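Long-range contact in titin (Homo sapiens, PDB 2A38), which is a giant muscle protein with a kinase domain, whose two N-terminal immunoglobulin domains probably help tether it at the sarcomeric Z-disc: residues 102-116 / 180-194. Numbering follows the deposited sequence.
Sequences APPNFVQRLQSMTVR and NSVGRATSTAELLVQ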
loop_
_atom_site.group_PDB
_atom_site.type_symbol
_atom_site.label_atom_id
_atom_site.label_comp_id
_atom_site.label_asym_id
_atom_site.label_seq_id
_atom_site.Cartn_x
_atom_site.Cartn_y
_atom_site.Cartn_z
ATOM N N ALA A 102 -3.767 -5.386 6.254
ATOM C CA ALA A 102 -3.351 -6.745 5.937
ATOM C C ALA A 102 -2.761 -7.337 7.207
ATOM O O ALA A 102 -1.969 -6.689 7.880
ATOM C CB ALA A 102 -2.298 -6.726 4.838
ATOM N N PRO A 103 -3.148 -8.569 7.562
ATOM C CA PRO A 103 -2.594 -9.166 8.781
ATOM C C PRO A 103 -1.115 -9.479 8.569
ATOM O O PRO A 103 -0.639 -9.507 7.431
ATOM C CB PRO A 103 -3.435 -10.424 8.955
ATOM C CG PRO A 103 -3.678 -10.834 7.528
ATOM C CD PRO A 103 -4.014 -9.524 6.848
ATOM N N PRO A 104 -0.362 -9.708 9.660
ATOM C CA PRO A 104 1.065 -10.017 9.518
ATOM C C PRO A 104 1.243 -11.301 8.712
ATOM O O PRO A 104 0.517 -12.276 8.893
ATOM C CB PRO A 104 1.528 -10.171 10.960
ATOM C CG PRO A 104 0.568 -9.279 11.719
ATOM C CD PRO A 104 -0.739 -9.626 11.082
ATOM N N ASN A 105 2.219 -11.295 7.823
ATOM C CA ASN A 105 2.477 -12.442 6.984
ATOM C C ASN A 105 3.970 -12.727 6.905
ATOM O O ASN A 105 4.773 -11.813 6.732
ATOM C CB ASN A 105 1.921 -12.174 5.593
ATOM C CG ASN A 105 2.206 -13.300 4.630
ATOM O OD1 ASN A 105 1.897 -14.461 4.911
ATOM N ND2 ASN A 105 2.794 -12.966 3.482
ATOM N N PHE A 106 4.345 -13.993 7.058
ATOM C CA PHE A 106 5.749 -14.363 6.976
ATOM C C PHE A 106 6.113 -14.742 5.555
ATOM O O PHE A 106 5.792 -15.838 5.100
ATOM C CB PHE A 106 6.062 -15.538 7.893
ATOM C CG PHE A 106 6.097 -15.172 9.337
ATOM C CD1 PHE A 106 4.984 -15.351 10.138
ATOM C CD2 PHE A 106 7.229 -14.588 9.885
ATOM C CE1 PHE A 106 5.002 -14.948 11.463
ATOM C CE2 PHE A 106 7.249 -14.185 11.206
ATOM C CZ PHE A 106 6.139 -14.362 11.994
ATOM N N VAL A 107 6.768 -13.826 4.851
ATOM C CA VAL A 107 7.193 -14.082 3.481
ATOM C C VAL A 107 8.308 -15.101 3.617
ATOM O O VAL A 107 8.391 -16.058 2.848
ATOM C CB VAL A 107 7.733 -12.801 2.816
ATOM C CG1 VAL A 107 8.306 -13.120 1.449
ATOM C CG2 VAL A 107 6.622 -11.775 2.700
ATOM N N GLN A 108 9.165 -14.876 4.610
ATOM C CA GLN A 108 10.267 -15.786 4.917
ATOM C C GLN A 108 10.089 -16.218 6.376
ATOM O O GLN A 108 10.084 -15.384 7.287
ATOM C CB GLN A 108 11.619 -15.099 4.758
ATOM C CG GLN A 108 12.780 -16.042 5.006
ATOM C CD GLN A 108 14.104 -15.323 5.080
ATOM O OE1 GLN A 108 14.253 -14.226 4.541
ATOM N NE2 GLN A 108 15.083 -15.942 5.736
ATOM N N ARG A 109 9.932 -17.521 6.577
ATOM C CA ARG A 109 9.733 -18.099 7.896
ATOM C C ARG A 109 11.021 -18.635 8.499
ATOM O O ARG A 109 12.026 -18.787 7.809
ATOM C CB ARG A 109 8.736 -19.253 7.801
ATOM C CG ARG A 109 7.332 -18.835 7.475
ATOM C CD ARG A 109 6.419 -20.037 7.301
ATOM N NE ARG A 109 5.012 -19.638 7.343
ATOM C CZ ARG A 109 4.014 -20.339 6.812
ATOM N NH1 ARG A 109 4.258 -21.484 6.186
ATOM N NH2 ARG A 109 2.769 -19.892 6.906
ATOM N N LEU A 110 10.975 -18.924 9.796
ATOM C CA LEU A 110 12.122 -19.495 10.498
ATOM C C LEU A 110 12.283 -20.923 9.985
ATOM O O LEU A 110 11.299 -21.572 9.642
ATOM C CB LEU A 110 11.860 -19.568 12.002
ATOM C CG LEU A 110 11.826 -18.335 12.893
ATOM C CD1 LEU A 110 11.582 -18.766 14.337
ATOM C CD2 LEU A 110 13.151 -17.601 12.781
ATOM N N GLN A 111 13.516 -21.412 9.934
ATOM C CA GLN A 111 13.757 -22.780 9.498
ATOM C C GLN A 111 14.570 -23.501 10.559
ATOM O O GLN A 111 15.507 -22.936 11.115
ATOM C CB GLN A 111 14.517 -22.810 8.170
ATOM C CG GLN A 111 13.717 -22.312 6.978
ATOM C CD GLN A 111 14.498 -22.435 5.674
ATOM O OE1 GLN A 111 14.847 -23.544 5.254
ATOM N NE2 GLN A 111 14.779 -21.295 5.030
ATOM N N SER A 112 14.206 -24.745 10.843
ATOM C CA SER A 112 14.925 -25.531 11.836
ATOM C C SER A 112 16.343 -25.827 11.376
ATOM O O SER A 112 16.611 -25.956 10.182
ATOM C CB SER A 112 14.209 -26.852 12.083
ATOM O OG SER A 112 12.931 -26.632 12.643
ATOM N N MET A 113 17.264 -25.932 12.321
ATOM C CA MET A 113 18.620 -26.248 11.947
ATOM C C MET A 113 19.409 -26.938 13.035
ATOM O O MET A 113 19.207 -26.713 14.232
ATOM C CB MET A 113 19.346 -24.998 11.455
ATOM C CG MET A 113 19.157 -23.762 12.289
ATOM S SD MET A 113 19.719 -22.350 11.302
ATOM C CE MET A 113 21.508 -22.451 11.560
ATOM N N THR A 114 20.304 -27.808 12.588
ATOM C CA THR A 114 21.146 -28.581 13.481
ATOM C C THR A 114 22.572 -28.227 13.128
ATOM O O THR A 114 22.981 -28.366 11.977
ATOM C CB THR A 114 20.917 -30.091 13.271
ATOM O OG1 THR A 114 19.510 -30.362 13.317
ATOM C CG2 THR A 114 21.615 -30.904 14.352
ATOM N N VAL A 115 23.318 -27.752 14.117
ATOM C CA VAL A 115 24.702 -27.367 13.904
ATOM C C VAL A 115 25.592 -27.887 15.020
ATOM O O VAL A 115 25.114 -28.268 16.087
ATOM C CB VAL A 115 24.841 -25.830 13.835
ATOM C CG1 VAL A 115 23.932 -25.278 12.737
ATOM C CG2 VAL A 115 24.488 -25.211 15.192
ATOM N N ARG A 116 26.894 -27.910 14.770
ATOM C CA ARG A 116 27.823 -28.363 15.785
ATOM C C ARG A 116 28.224 -27.214 16.700
ATOM O O ARG A 116 28.159 -26.035 16.329
ATOM C CB ARG A 116 29.058 -28.992 15.150
ATOM C CG ARG A 116 28.967 -30.503 15.023
ATOM C CD ARG A 116 30.293 -31.099 14.570
ATOM N NE ARG A 116 30.421 -31.049 13.120
ATOM C CZ ARG A 116 29.852 -31.925 12.297
ATOM N NH1 ARG A 116 29.122 -32.930 12.781
ATOM N NH2 ARG A 116 29.998 -31.784 10.987
ATOM N N ASN A 180 -0.431 -6.997 14.505
ATOM C CA ASN A 180 -0.852 -5.665 14.100
ATOM C C ASN A 180 -2.340 -5.626 14.412
ATOM O O ASN A 180 -2.885 -6.613 14.913
ATOM C CB ASN A 180 -0.498 -5.323 12.636
ATOM C CG ASN A 180 -1.329 -6.055 11.619
ATOM O OD1 ASN A 180 -2.186 -6.860 11.951
ATOM N ND2 ASN A 180 -1.072 -5.766 10.352
ATOM N N SER A 181 -2.988 -4.495 14.173
ATOM C CA SER A 181 -4.404 -4.353 14.504
ATOM C C SER A 181 -5.329 -5.394 13.885
ATOM O O SER A 181 -6.387 -5.695 14.442
ATOM C CB SER A 181 -4.894 -2.953 14.115
ATOM O OG SER A 181 -4.818 -2.766 12.709
ATOM N N VAL A 182 -4.954 -5.943 12.738
ATOM C CA VAL A 182 -5.818 -6.918 12.102
ATOM C C VAL A 182 -5.486 -8.383 12.316
ATOM O O VAL A 182 -6.252 -9.245 11.897
ATOM C CB VAL A 182 -5.944 -6.659 10.584
ATOM C CG1 VAL A 182 -6.838 -5.463 10.365
ATOM C CG2 VAL A 182 -4.589 -6.411 9.964
ATOM N N GLY A 183 -4.372 -8.684 12.970
ATOM C CA GLY A 183 -4.060 -10.080 13.186
ATOM C C GLY A 183 -2.728 -10.395 13.826
ATOM O O GLY A 183 -1.928 -9.512 14.128
ATOM N N ARG A 184 -2.506 -11.687 14.037
ATOM C CA ARG A 184 -1.278 -12.179 14.629
ATOM C C ARG A 184 -0.829 -13.415 13.867
ATOM O O ARG A 184 -1.639 -14.250 13.484
ATOM C CB ARG A 184 -1.488 -12.552 16.095
ATOM C CG ARG A 184 -0.202 -12.992 16.796
ATOM C CD ARG A 184 -0.508 -13.620 18.138
ATOM N NE ARG A 184 -1.310 -14.822 17.962
ATOM C CZ ARG A 184 -2.045 -15.372 18.920
ATOM N NH1 ARG A 184 -2.082 -14.815 20.126
ATOM N NH2 ARG A 184 -2.737 -16.483 18.680
ATOM N N ALA A 185 0.472 -13.512 13.648
ATOM C CA ALA A 185 1.063 -14.637 12.954
ATOM C C ALA A 185 2.266 -15.084 13.780
ATOM O O ALA A 185 2.916 -14.260 14.427
ATOM C CB ALA A 185 1.512 -14.205 11.572
ATOM N N THR A 186 2.563 -16.380 13.770
ATOM C CA THR A 186 3.716 -16.878 14.503
ATOM C C THR A 186 4.490 -17.861 13.645
ATOM O O THR A 186 3.922 -18.550 12.807
ATOM C CB THR A 186 3.317 -17.561 15.833
ATOM O OG1 THR A 186 2.642 -18.795 15.557
ATOM C CG2 THR A 186 2.397 -16.655 16.640
ATOM N N SER A 187 5.801 -17.896 13.854
ATOM C CA SER A 187 6.699 -18.771 13.119
ATOM C C SER A 187 7.562 -19.479 14.159
ATOM O O SER A 187 8.079 -18.844 15.084
ATOM C CB SER A 187 7.570 -17.936 12.177
ATOM O OG SER A 187 8.403 -18.742 11.365
ATOM N N THR A 188 7.706 -20.793 14.027
ATOM C CA THR A 188 8.501 -21.555 14.979
ATOM C C THR A 188 9.496 -22.448 14.275
ATOM O O THR A 188 9.244 -22.918 13.167
ATOM C CB THR A 188 7.627 -22.468 15.865
ATOM O OG1 THR A 188 6.469 -21.749 16.308
ATOM C CG2 THR A 188 8.418 -22.928 17.088
ATOM N N ALA A 189 10.619 -22.686 14.942
ATOM C CA ALA A 189 11.677 -23.542 14.419
ATOM C C ALA A 189 12.450 -24.156 15.579
ATOM O O ALA A 189 12.474 -23.626 16.692
ATOM C CB ALA A 189 12.620 -22.742 13.539
ATOM N N GLU A 190 13.099 -25.275 15.294
ATOM C CA GLU A 190 13.875 -25.995 16.282
ATOM C C GLU A 190 15.363 -25.827 16.025
ATOM O O GLU A 190 15.847 -26.098 14.930
ATOM C CB GLU A 190 13.522 -27.477 16.208
ATOM C CG GLU A 190 13.785 -28.233 17.483
ATOM C CD GLU A 190 12.952 -27.709 18.635
ATOM O OE1 GLU A 190 11.749 -27.416 18.413
ATOM O OE2 GLU A 190 13.496 -27.599 19.763
ATOM N N LEU A 191 16.096 -25.377 17.032
ATOM C CA LEU A 191 17.533 -25.227 16.894
ATOM C C LEU A 191 18.223 -26.277 17.752
ATOM O O LEU A 191 18.005 -26.324 18.957
ATOM C CB LEU A 191 17.975 -23.848 17.353
ATOM C CG LEU A 191 19.492 -23.727 17.436
ATOM C CD1 LEU A 191 20.123 -23.903 16.042
ATOM C CD2 LEU A 191 19.844 -22.377 18.033
ATOM N N LEU A 192 19.044 -27.118 17.131
ATOM C CA LEU A 192 19.772 -28.155 17.860
ATOM C C LEU A 192 21.277 -27.974 17.721
ATOM O O LEU A 192 21.794 -27.904 16.614
ATOM C CB LEU A 192 19.401 -29.547 17.343
ATOM C CG LEU A 192 18.103 -30.210 17.810
ATOM C CD1 LEU A 192 16.944 -29.233 17.752
ATOM C CD2 LEU A 192 17.828 -31.415 16.925
ATOM N N VAL A 193 21.971 -27.898 18.850
ATOM C CA VAL A 193 23.418 -27.750 18.848
ATOM C C VAL A 193 24.051 -28.972 19.511
ATOM O O VAL A 193 23.732 -29.294 20.655
ATOM C CB VAL A 193 23.858 -26.484 19.619
ATOM C CG1 VAL A 193 25.357 -26.283 19.473
ATOM C CG2 VAL A 193 23.117 -25.276 19.095
ATOM N N GLN A 194 24.938 -29.653 18.788
ATOM C CA GLN A 194 25.615 -30.839 19.316
ATOM C C GLN A 194 26.862 -30.489 20.135
ATOM O O GLN A 194 27.645 -29.634 19.664
ATOM C CB GLN A 194 26.027 -31.761 18.171
ATOM C CG GLN A 194 24.873 -32.323 17.378
ATOM C CD GLN A 194 25.312 -33.416 16.420
ATOM O OE1 GLN A 194 24.492 -33.998 15.714
ATOM N NE2 GLN A 194 26.612 -33.700 16.392
ATOM O OXT GLN A 194 27.058 -31.089 21.222
HETATM O O HOH W 1 8.973 -21.748 10.977
#
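Ser187 OG is held by two bonds: it accepts a nearly straight one from Leu110 N (3.0 Å, N-H...O 170°) and donates to a water, which in turn donates to Leu110 O. This knot sits midway along the seam where the first strand of the second I-set immunoglobulin domain of this fragment switches between the two sheets of the beta sandwich. Residues 102-106 form an edge of one sheet, paired antiparallel with strand 119-130; after a classic bulge at Val107 and Gln108, opposite Arg126, residues 113-115 join the other sheet, parallel to the last strand, 183-193. The Ser187 hydroxyl lies anti to its own backbone N (chi1 -176°), turned to the Leu110 amide, while its CB sits over one face of the Phe106 ring, 3.8 Å from the centroid and almost on the ring normal, in a CH-pi contact. Ala185 CB meets CE1 of the same ring obliquely, and Ala189 CB packs 3.6 Å from Leu110 CB. Beyond, Ser112 OG takes the Glu190 amide at 3.0 Å, just before regular parallel pairing begins: Glu190 O, Met113 O, Leu192 O and Val115 O receive the amides of Met113, Leu192, Val115 and Gln194 in turn. The Met113 and Leu191 side chains lie side by side, CG against CD1, Met113 touching Val121 and Leu191 touching Ile163; Thr114 and Leu192 cross on the other face. At the far end, the Asn180-Gly183 type I turn abuts Pro104, whose CD lies 3.2 Å from Asn180 OD1. Asn180 ND2 donates to Pro131 O and to Ala102 O (2.8 Å), the latter oxygen only 3° out of the side-chain amide plane.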